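Long-range contact in GH3 beta-N-acetylglucosaminidase (Paenibacillaceae, PDB 6K5J), which hydrolyses terminal beta-linked N-acetylglucosamine residues, probably from chitin-derived oligosaccharides, as a glycoside hydrolase family 3 beta-N-acetylglucosaminidase: residues Gly109-Ser123 and Arg163-Val177. Sequence-based numbering, arbitrary orientation.
Sequences GDAELAYEAAHIIGS and RLGTEAVRGFQDAGV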
loop_
_atom_site.group_PDB
_atom_site.type_symbol
_atom_site.label_atom_id
_atom_site.label_comp_id
_atom_site.label_asym_id
_atom_site.label_seq_id
_atom_site.Cartn_x
_atom_site.Cartn_y
_atom_site.Cartn_z
ATOM N N GLY A 109 10.085 2.792 14.798
ATOM C CA GLY A 109 11.447 2.289 14.738
ATOM C C GLY A 109 11.653 0.856 15.175
ATOM O O GLY A 109 12.807 0.431 15.306
ATOM N N ASP A 110 10.587 0.087 15.388
ATOM C CA ASP A 110 10.672 -1.208 16.068
ATOM C C ASP A 110 10.274 -2.320 15.103
ATOM O O ASP A 110 9.115 -2.398 14.687
ATOM C CB ASP A 110 9.781 -1.200 17.310
ATOM C CG ASP A 110 9.991 -2.409 18.201
ATOM O OD1 ASP A 110 10.501 -3.443 17.720
ATOM O OD2 ASP A 110 9.638 -2.327 19.397
ATOM N N ALA A 111 11.228 -3.193 14.758
ATOM C CA ALA A 111 10.927 -4.253 13.794
ATOM C C ALA A 111 9.894 -5.232 14.331
ATOM O O ALA A 111 9.129 -5.816 13.549
ATOM C CB ALA A 111 12.205 -4.995 13.397
ATOM N N GLU A 112 9.860 -5.433 15.652
ATOM C CA GLU A 112 8.873 -6.323 16.248
ATOM C C GLU A 112 7.449 -5.823 16.019
ATOM O O GLU A 112 6.520 -6.627 15.892
ATOM C CB GLU A 112 9.153 -6.471 17.747
ATOM C CG GLU A 112 8.538 -7.692 18.381
ATOM C CD GLU A 112 9.101 -7.976 19.764
ATOM O OE1 GLU A 112 8.425 -8.686 20.542
ATOM O OE2 GLU A 112 10.215 -7.491 20.072
ATOM N N LEU A 113 7.252 -4.509 15.964
ATOM C CA LEU A 113 5.905 -4.004 15.736
ATOM C C LEU A 113 5.489 -4.169 14.288
ATOM O O LEU A 113 4.296 -4.331 14.007
ATOM C CB LEU A 113 5.810 -2.537 16.133
ATOM C CG LEU A 113 6.321 -2.236 17.541
ATOM C CD1 LEU A 113 6.220 -0.736 17.828
ATOM C CD2 LEU A 113 5.566 -3.056 18.575
ATOM N N ALA A 114 6.444 -4.115 13.358
ATOM C CA ALA A 114 6.106 -4.398 11.968
ATOM C C ALA A 114 5.694 -5.855 11.801
ATOM O O ALA A 114 4.779 -6.161 11.026
ATOM C CB ALA A 114 7.281 -4.047 11.052
ATOM N N TYR A 115 6.347 -6.768 12.526
ATOM C CA TYR A 115 5.890 -8.157 12.524
ATOM C C TYR A 115 4.455 -8.258 13.026
ATOM O O TYR A 115 3.610 -8.911 12.402
ATOM C CB TYR A 115 6.801 -9.048 13.382
ATOM C CG TYR A 115 6.314 -10.487 13.419
ATOM C CD1 TYR A 115 5.381 -10.909 14.367
ATOM C CD2 TYR A 115 6.753 -11.412 12.485
ATOM C CE1 TYR A 115 4.909 -12.215 14.381
ATOM C CE2 TYR A 115 6.296 -12.726 12.500
ATOM C CZ TYR A 115 5.379 -13.119 13.448
ATOM O OH TYR A 115 4.925 -14.424 13.452
ATOM N N GLU A 116 4.173 -7.664 14.184
ATOM C CA GLU A 116 2.845 -7.838 14.758
ATOM C C GLU A 116 1.783 -7.188 13.884
ATOM O O GLU A 116 0.696 -7.746 13.711
ATOM C CB GLU A 116 2.794 -7.292 16.184
ATOM C CG GLU A 116 3.902 -7.850 17.043
ATOM C CD GLU A 116 3.767 -7.499 18.493
ATOM O OE1 GLU A 116 3.369 -6.351 18.797
ATOM O OE2 GLU A 116 4.073 -8.377 19.332
ATOM N N ALA A 117 2.084 -6.017 13.316
ATOM C CA ALA A 117 1.139 -5.372 12.409
ATOM C C ALA A 117 0.836 -6.268 11.213
ATOM O O ALA A 117 -0.330 -6.478 10.851
ATOM C CB ALA A 117 1.708 -4.027 11.967
ATOM N N ALA A 118 1.879 -6.826 10.603
ATOM C CA ALA A 118 1.687 -7.680 9.437
ATOM C C ALA A 118 0.991 -8.975 9.813
ATOM O O ALA A 118 0.196 -9.514 9.029
ATOM C CB ALA A 118 3.036 -7.971 8.775
ATOM N N HIS A 119 1.280 -9.502 11.005
ATOM C CA HIS A 119 0.640 -10.753 11.408
ATOM C C HIS A 119 -0.853 -10.561 11.657
ATOM O O HIS A 119 -1.655 -11.454 11.364
ATOM C CB HIS A 119 1.323 -11.328 12.648
ATOM C CG HIS A 119 0.883 -12.724 12.972
ATOM N ND1 HIS A 119 1.291 -13.817 12.239
ATOM C CD2 HIS A 119 0.071 -13.204 13.943
ATOM C CE1 HIS A 119 0.756 -14.914 12.751
ATOM N NE2 HIS A 119 0.009 -14.569 13.783
ATOM N N ILE A 120 -1.252 -9.411 12.197
ATOM C CA ILE A 120 -2.681 -9.129 12.321
ATOM C C ILE A 120 -3.325 -9.058 10.942
ATOM O O ILE A 120 -4.360 -9.688 10.689
ATOM C CB ILE A 120 -2.918 -7.830 13.107
ATOM C CG1 ILE A 120 -2.626 -8.031 14.594
ATOM C CG2 ILE A 120 -4.357 -7.363 12.910
ATOM C CD1 ILE A 120 -2.598 -6.708 15.363
ATOM N N ILE A 121 -2.734 -8.272 10.033
ATOM C CA ILE A 121 -3.280 -8.191 8.674
ATOM C C ILE A 121 -3.392 -9.584 8.065
ATOM O O ILE A 121 -4.424 -9.953 7.489
ATOM C CB ILE A 121 -2.413 -7.281 7.783
ATOM C CG1 ILE A 121 -2.572 -5.804 8.173
ATOM C CG2 ILE A 121 -2.798 -7.480 6.297
ATOM C CD1 ILE A 121 -1.503 -4.877 7.522
ATOM N N GLY A 122 -2.314 -10.365 8.157
ATOM C CA GLY A 122 -2.294 -11.659 7.492
ATOM C C GLY A 122 -3.248 -12.658 8.119
ATOM O O GLY A 122 -3.862 -13.469 7.419
ATOM N N SER A 123 -3.374 -12.625 9.447
ATOM C CA SER A 123 -4.308 -13.515 10.132
ATOM C C SER A 123 -5.730 -13.231 9.695
ATOM O O SER A 123 -6.517 -14.153 9.452
ATOM C CB SER A 123 -4.201 -13.330 11.648
ATOM O OG SER A 123 -3.024 -13.940 12.128
ATOM N N ARG A 163 15.053 -3.786 7.912
ATOM C CA ARG A 163 14.822 -4.339 9.242
ATOM C C ARG A 163 13.332 -4.539 9.499
ATOM O O ARG A 163 12.905 -5.596 9.982
ATOM C CB ARG A 163 15.440 -3.409 10.295
ATOM C CG ARG A 163 15.301 -3.900 11.722
ATOM C CD ARG A 163 16.297 -3.208 12.660
ATOM N NE ARG A 163 16.496 -1.797 12.329
ATOM C CZ ARG A 163 15.745 -0.811 12.809
ATOM N NH1 ARG A 163 14.737 -1.093 13.621
ATOM N NH2 ARG A 163 15.999 0.447 12.476
ATOM N N LEU A 164 12.522 -3.540 9.162
ATOM C CA LEU A 164 11.082 -3.663 9.365
ATOM C C LEU A 164 10.439 -4.504 8.269
ATOM O O LEU A 164 9.529 -5.296 8.544
ATOM C CB LEU A 164 10.431 -2.275 9.403
ATOM C CG LEU A 164 10.339 -1.558 10.749
ATOM C CD1 LEU A 164 11.684 -1.518 11.461
ATOM C CD2 LEU A 164 9.772 -0.143 10.539
ATOM N N GLY A 165 10.909 -4.349 7.027
ATOM C CA GLY A 165 10.273 -5.032 5.911
ATOM C C GLY A 165 10.386 -6.542 5.970
ATOM O O GLY A 165 9.433 -7.248 5.633
ATOM N N THR A 166 11.548 -7.070 6.381
ATOM C CA THR A 166 11.648 -8.526 6.450
ATOM C C THR A 166 10.790 -9.087 7.566
ATOM O O THR A 166 10.275 -10.202 7.441
ATOM C CB THR A 166 13.095 -9.005 6.623
ATOM O OG1 THR A 166 13.672 -8.425 7.800
ATOM C CG2 THR A 166 13.930 -8.647 5.396
ATOM N N GLU A 167 10.617 -8.338 8.657
ATOM C CA GLU A 167 9.710 -8.788 9.705
ATOM C C GLU A 167 8.258 -8.739 9.249
ATOM O O GLU A 167 7.455 -9.584 9.662
ATOM C CB GLU A 167 9.917 -7.949 10.966
ATOM C CG GLU A 167 11.131 -8.432 11.789
ATOM C CD GLU A 167 10.971 -9.889 12.210
ATOM O OE1 GLU A 167 10.236 -10.134 13.186
ATOM O OE2 GLU A 167 11.556 -10.789 11.567
ATOM N N ALA A 168 7.895 -7.762 8.411
ATOM C CA ALA A 168 6.545 -7.754 7.851
ATOM C C ALA A 168 6.314 -8.976 6.974
ATOM O O ALA A 168 5.251 -9.608 7.045
ATOM C CB ALA A 168 6.296 -6.465 7.061
ATOM N N VAL A 169 7.290 -9.311 6.127
ATOM C CA VAL A 169 7.215 -10.538 5.326
ATOM C C VAL A 169 6.954 -11.742 6.219
ATOM O O VAL A 169 6.080 -12.573 5.936
ATOM C CB VAL A 169 8.505 -10.733 4.509
ATOM C CG1 VAL A 169 8.522 -12.140 3.894
ATOM C CG2 VAL A 169 8.600 -9.676 3.414
ATOM N N ARG A 170 7.725 -11.861 7.304
ATOM C CA ARG A 170 7.565 -13.005 8.202
ATOM C C ARG A 170 6.187 -13.018 8.866
ATOM O O ARG A 170 5.575 -14.081 9.017
ATOM C CB ARG A 170 8.669 -12.999 9.259
ATOM C CG ARG A 170 8.760 -14.288 10.075
ATOM C CD ARG A 170 10.052 -14.333 10.896
ATOM N NE ARG A 170 10.036 -13.358 11.981
ATOM C CZ ARG A 170 9.498 -13.581 13.175
ATOM N NH1 ARG A 170 8.925 -14.752 13.437
ATOM N NH2 ARG A 170 9.530 -12.635 14.104
ATOM N N GLY A 171 5.689 -11.852 9.284
ATOM C CA GLY A 171 4.358 -11.806 9.881
ATOM C C GLY A 171 3.260 -12.226 8.918
ATOM O O GLY A 171 2.331 -12.948 9.296
ATOM N N PHE A 172 3.342 -11.773 7.659
ATOM C CA PHE A 172 2.379 -12.218 6.652
ATOM C C PHE A 172 2.481 -13.727 6.441
ATOM O O PHE A 172 1.471 -14.441 6.471
ATOM C CB PHE A 172 2.609 -11.504 5.312
ATOM C CG PHE A 172 2.228 -10.041 5.303
ATOM C CD1 PHE A 172 1.028 -9.603 5.849
ATOM C CD2 PHE A 172 3.073 -9.107 4.714
ATOM C CE1 PHE A 172 0.689 -8.266 5.822
ATOM C CE2 PHE A 172 2.752 -7.749 4.695
ATOM C CZ PHE A 172 1.562 -7.332 5.255
ATOM N N GLN A 173 3.695 -14.231 6.214
ATOM C CA GLN A 173 3.827 -15.635 5.825
ATOM C C GLN A 173 3.602 -16.580 7.003
ATOM O O GLN A 173 3.083 -17.683 6.807
ATOM C CB GLN A 173 5.183 -15.858 5.144
ATOM C CG GLN A 173 5.175 -15.190 3.759
ATOM C CD GLN A 173 6.484 -15.211 2.998
ATOM O OE1 GLN A 173 6.539 -14.726 1.867
ATOM N NE2 GLN A 173 7.532 -15.764 3.593
ATOM N N ASP A 174 3.933 -16.153 8.228
ATOM C CA ASP A 174 3.590 -16.934 9.417
ATOM C C ASP A 174 2.087 -17.135 9.533
ATOM O O ASP A 174 1.634 -18.169 10.038
ATOM C CB ASP A 174 4.113 -16.249 10.688
ATOM C CG ASP A 174 5.578 -16.538 10.955
ATOM O OD1 ASP A 174 6.177 -17.333 10.206
ATOM O OD2 ASP A 174 6.137 -15.961 11.913
ATOM N N ALA A 175 1.299 -16.171 9.063
ATOM C CA ALA A 175 -0.154 -16.259 9.108
ATOM C C ALA A 175 -0.739 -16.990 7.907
ATOM O O ALA A 175 -1.966 -17.074 7.788
ATOM C CB ALA A 175 -0.767 -14.859 9.204
ATOM N N GLY A 176 0.098 -17.527 7.024
ATOM C CA GLY A 176 -0.393 -18.250 5.874
ATOM C C GLY A 176 -0.725 -17.393 4.669
ATOM O O GLY A 176 -1.478 -17.836 3.801
ATOM N N VAL A 177 -0.185 -16.180 4.582
ATOM C CA VAL A 177 -0.428 -15.295 3.444
ATOM C C VAL A 177 0.901 -15.059 2.740
ATOM O O VAL A 177 1.871 -14.611 3.366
ATOM C CB VAL A 177 -1.063 -13.965 3.882
ATOM C CG1 VAL A 177 -1.154 -13.000 2.703
ATOM C CG2 VAL A 177 -2.436 -14.215 4.493
HETATM O O HOH W 1 14.027 -3.005 15.548
#
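Tyr115 fits as a knob among Glu167, Arg170, Gly171 and Asp174. Its CG lies anti to the backbone N (chi1 178°), which carries the ring across to the other helix, and there OH donates a very short hydrogen bond to Asp174 OD2 (2.5 Å) at the ring edge. The Arg170 guanidinium lies over one ring face, CZ 3.4 Å from Tyr115 CE2 and the two planes 19° apart, while Gly171 CA meets the opposite face. Arg170 is itself held flat by a side-on grip of NE and NH2 on the two Glu167 oxygens, and its NH1 makes a longer salt bridge to Asp174. A leucine in place of Tyr115 would probably leave Asp174 without its hydroxyl partner and the arginine without its aromatic platform. One turn on, His119 ND1 donates to a lone pair of Gly171 O at 3.2 Å.

Helices 111-127 and 158-174 both belong to the TIM-barrel-type N-terminal domain of family 3, and their short segments here run in the same general direction, 30° apart, with a closest axis approach of 7.1 Å. Glycines and alanines permit this closeness; Gly171, with no side chain, lets its backbone lie against those of Tyr115 and His119.

Apolar packing fills the buried side. Ala118 CB sits 3.8 Å from the Phe172 ring centroid in a CH-pi contact, Ile121 CG2 reaches the same ring's edge, and Leu164 packs against Ala111 and Ala114. At the far end Arg163 NH1 donates to Gly109 O (3.0 Å) and shares a water with Ala111 N, while its NE pairs with Glu159.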